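Local coordinates for integral membrane indolylacetylinositol arabinosyltransferase EmbB (Mycolicibacterium smegmatis MC2 155, PDB 7BVC), which probably transfers arabinose units in the cell membrane to build the arabinan of cell-wall arabinogalactan, at residues S607-L615 / V683-I691. Residues are numbered along the deposited sequence; the frame is centred on the assembly and turned at random.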
loop_
_atom_site.group_PDB
_atom_site.type_symbol
_atom_site.label_atom_id
_atom_site.label_comp_id
_atom_site.label_asym_id
_atom_site.label_seq_id
_atom_site.Cartn_x
_atom_site.Cartn_y
_atom_site.Cartn_z
ATOM N N SER B 607 30.099 30.970 4.200
ATOM C CA SER B 607 29.304 31.731 3.248
ATOM C C SER B 607 27.844 31.740 3.672
ATOM O O SER B 607 27.328 30.747 4.189
ATOM C CB SER B 607 29.437 31.148 1.842
ATOM O OG SER B 607 28.649 29.981 1.704
ATOM N N ALA B 608 27.177 32.872 3.439
ATOM C CA ALA B 608 25.811 33.043 3.918
ATOM C C ALA B 608 24.814 32.188 3.147
ATOM O O ALA B 608 23.829 31.717 3.727
ATOM C CB ALA B 608 25.411 34.515 3.840
ATOM N N ARG B 609 25.042 31.972 1.850
ATOM C CA ARG B 609 24.040 31.276 1.048
ATOM C C ARG B 609 23.975 29.793 1.385
ATOM O O ARG B 609 22.895 29.197 1.324
ATOM C CB ARG B 609 24.311 31.485 -0.442
ATOM C CG ARG B 609 25.469 30.698 -1.016
ATOM C CD ARG B 609 25.273 30.481 -2.503
ATOM N NE ARG B 609 26.478 29.983 -3.159
ATOM C CZ ARG B 609 26.784 28.697 -3.285
ATOM N NH1 ARG B 609 27.901 28.339 -3.900
ATOM N NH2 ARG B 609 25.977 27.771 -2.801
ATOM N N ASN B 610 25.096 29.188 1.777
ATOM C CA ASN B 610 25.067 27.786 2.182
ATOM C C ASN B 610 24.274 27.606 3.471
ATOM O O ASN B 610 23.469 26.672 3.594
ATOM C CB ASN B 610 26.492 27.264 2.342
ATOM C CG ASN B 610 27.260 27.260 1.037
ATOM O OD1 ASN B 610 26.740 26.861 -0.001
ATOM N ND2 ASN B 610 28.509 27.705 1.083
ATOM N N ARG B 611 24.472 28.504 4.434
ATOM C CA ARG B 611 23.721 28.426 5.681
ATOM C C ARG B 611 22.243 28.721 5.454
ATOM O O ARG B 611 21.376 28.109 6.089
ATOM C CB ARG B 611 24.327 29.382 6.705
ATOM C CG ARG B 611 25.666 28.900 7.242
ATOM C CD ARG B 611 26.178 29.761 8.376
ATOM N NE ARG B 611 27.039 30.840 7.906
ATOM C CZ ARG B 611 26.803 32.128 8.121
ATOM N NH1 ARG B 611 25.730 32.499 8.800
ATOM N NH2 ARG B 611 27.640 33.043 7.659
ATOM N N MET B 612 21.934 29.635 4.530
ATOM C CA MET B 612 20.538 29.888 4.194
ATOM C C MET B 612 19.897 28.671 3.537
ATOM O O MET B 612 18.734 28.349 3.811
ATOM C CB MET B 612 20.431 31.112 3.289
ATOM C CG MET B 612 19.126 31.863 3.430
ATOM S SD MET B 612 18.976 32.678 5.026
ATOM C CE MET B 612 17.202 32.661 5.239
ATOM N N ALA B 613 20.640 27.978 2.672
ATOM C CA ALA B 613 20.110 26.767 2.051
ATOM C C ALA B 613 19.876 25.674 3.086
ATOM O O ALA B 613 18.889 24.932 3.005
ATOM C CB ALA B 613 21.059 26.280 0.957
ATOM N N PHE B 614 20.767 25.561 4.073
ATOM C CA PHE B 614 20.546 24.572 5.122
ATOM C C PHE B 614 19.332 24.926 5.973
ATOM O O PHE B 614 18.567 24.040 6.373
ATOM C CB PHE B 614 21.788 24.428 5.999
ATOM C CG PHE B 614 21.734 23.240 6.911
ATOM C CD1 PHE B 614 21.868 21.959 6.406
ATOM C CD2 PHE B 614 21.531 23.397 8.269
ATOM C CE1 PHE B 614 21.810 20.864 7.236
ATOM C CE2 PHE B 614 21.474 22.302 9.104
ATOM C CZ PHE B 614 21.614 21.035 8.587
ATOM N N LEU B 615 19.140 26.214 6.268
ATOM C CA LEU B 615 17.931 26.636 6.971
ATOM C C LEU B 615 16.681 26.289 6.171
ATOM O O LEU B 615 15.673 25.840 6.735
ATOM C CB LEU B 615 17.992 28.136 7.252
ATOM C CG LEU B 615 16.818 28.736 8.022
ATOM C CD1 LEU B 615 16.689 28.078 9.381
ATOM C CD2 LEU B 615 16.992 30.237 8.166
ATOM N N VAL B 683 21.560 36.795 8.532
ATOM C CA VAL B 683 21.762 35.359 8.395
ATOM C C VAL B 683 22.594 34.830 9.553
ATOM O O VAL B 683 22.374 33.708 10.024
ATOM C CB VAL B 683 22.409 35.036 7.035
ATOM C CG1 VAL B 683 22.534 33.538 6.849
ATOM C CG2 VAL B 683 21.592 35.639 5.911
ATOM N N ASP B 684 23.553 35.626 10.039
ATOM C CA ASP B 684 24.326 35.224 11.209
ATOM C C ASP B 684 23.436 35.035 12.429
ATOM O O ASP B 684 23.726 34.193 13.285
ATOM C CB ASP B 684 25.411 36.257 11.505
ATOM C CG ASP B 684 26.480 36.302 10.435
ATOM O OD1 ASP B 684 26.711 35.265 9.781
ATOM O OD2 ASP B 684 27.094 37.373 10.254
ATOM N N ARG B 685 22.354 35.809 12.528
ATOM C CA ARG B 685 21.415 35.644 13.630
ATOM C C ARG B 685 20.491 34.454 13.403
ATOM O O ARG B 685 20.197 33.708 14.342
ATOM C CB ARG B 685 20.594 36.920 13.814
ATOM C CG ARG B 685 21.397 38.118 14.290
ATOM C CD ARG B 685 20.541 39.374 14.317
ATOM N NE ARG B 685 21.337 40.576 14.545
ATOM C CZ ARG B 685 20.924 41.808 14.269
ATOM N NH1 ARG B 685 19.719 42.006 13.751
ATOM N NH2 ARG B 685 21.716 42.844 14.507
ATOM N N LEU B 686 20.025 34.263 12.167
ATOM C CA LEU B 686 19.028 33.229 11.910
ATOM C C LEU B 686 19.631 31.831 11.867
ATOM O O LEU B 686 18.931 30.855 12.151
ATOM C CB LEU B 686 18.295 33.518 10.601
ATOM C CG LEU B 686 17.461 34.796 10.540
ATOM C CD1 LEU B 686 16.995 35.051 9.120
ATOM C CD2 LEU B 686 16.274 34.701 11.481
ATOM N N THR B 687 20.912 31.702 11.525
ATOM C CA THR B 687 21.519 30.402 11.255
ATOM C C THR B 687 22.532 30.002 12.320
ATOM O O THR B 687 23.613 29.496 12.014
ATOM C CB THR B 687 22.174 30.393 9.877
ATOM O OG1 THR B 687 23.228 31.361 9.842
ATOM C CG2 THR B 687 21.153 30.724 8.803
ATOM N N ALA B 688 22.198 30.227 13.585
ATOM C CA ALA B 688 23.006 29.771 14.712
ATOM C C ALA B 688 22.225 28.669 15.422
ATOM O O ALA B 688 21.247 28.945 16.122
ATOM C CB ALA B 688 23.335 30.925 15.654
ATOM N N ALA B 689 22.659 27.421 15.227
ATOM C CA ALA B 689 22.053 26.243 15.838
ATOM C C ALA B 689 20.573 26.122 15.494
ATOM O O ALA B 689 19.720 26.312 16.368
ATOM C CB ALA B 689 22.238 26.270 17.356
ATOM N N PRO B 690 20.222 25.820 14.238
ATOM C CA PRO B 690 18.803 25.652 13.894
ATOM C C PRO B 690 18.260 24.278 14.266
ATOM O O PRO B 690 17.059 24.121 14.508
ATOM C CB PRO B 690 18.791 25.866 12.376
ATOM C CG PRO B 690 20.131 25.407 11.933
ATOM C CD PRO B 690 21.095 25.693 13.058
ATOM N N ILE B 691 19.139 23.281 14.314
ATOM C CA ILE B 691 18.756 21.903 14.614
ATOM C C ILE B 691 18.283 21.766 16.061
ATOM O O ILE B 691 17.266 21.096 16.301
ATOM C CB ILE B 691 19.910 20.932 14.313
ATOM C CG1 ILE B 691 20.347 21.063 12.854
ATOM C CG2 ILE B 691 19.496 19.502 14.613
ATOM C CD1 ILE B 691 21.391 20.055 12.438
#
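Arg611, in the first turns of helix 608-625, reaches Asp684 and Thr687 at the C-terminal end of the short helix 682-686, joining two parts of the GT-C-type membrane domain where helix 690-712 is about to begin. The polar part centres on one nitrogen. Arg611 NH1 donates to Thr687 OG1 at 2.9 Å, with an N-H...O angle of 148°. The hydroxyl oxygen lies in the guanidinium plane. The same NH1 forms a salt bridge to Asp684 OD1 at 3.1 Å; OD1 uses its anti lone pair here and lies 23° out of the guanidinium plane. Arg611 NH2 makes a second, weak bond to the same OD1. With Arg611 NE bonded to the carbonyl of Leu605, NE, NH1 and, weakly, NH2 are engaged, which should limit rotation of the guanidinium. A bend at chi3 turns this group toward Asp684, and Ala608 CA lies above one face, offset toward the rim.

Apolar contacts flank this network. Met612 SD meets Val683 CG2 at 4.0 Å, while its side chain also touches Trp668 and Ala669 of helix 654-675. Farther along, Leu615 lies across the break between helix 682-686 and helix 690-712: CD2 lies 4.2 Å from Thr687 CG2, and CD1 approaches Pro690 CB. The Phe614 ring presents its edge to Ile691, whose CD1 lies in the ring plane 4.0 Å from CZ; Met534 and Pro538 of helix 527-545 also touch this phenylalanine. Neighbouring Arg609 makes a salt bridge to bound cardiolipin, placing the contact beside a lipid site.

Within 683-691, Val683 O accepts from both Thr687 N, at 2.9 Å, and Thr687 OG1, the two donors arriving from opposite faces of the carbonyl plane.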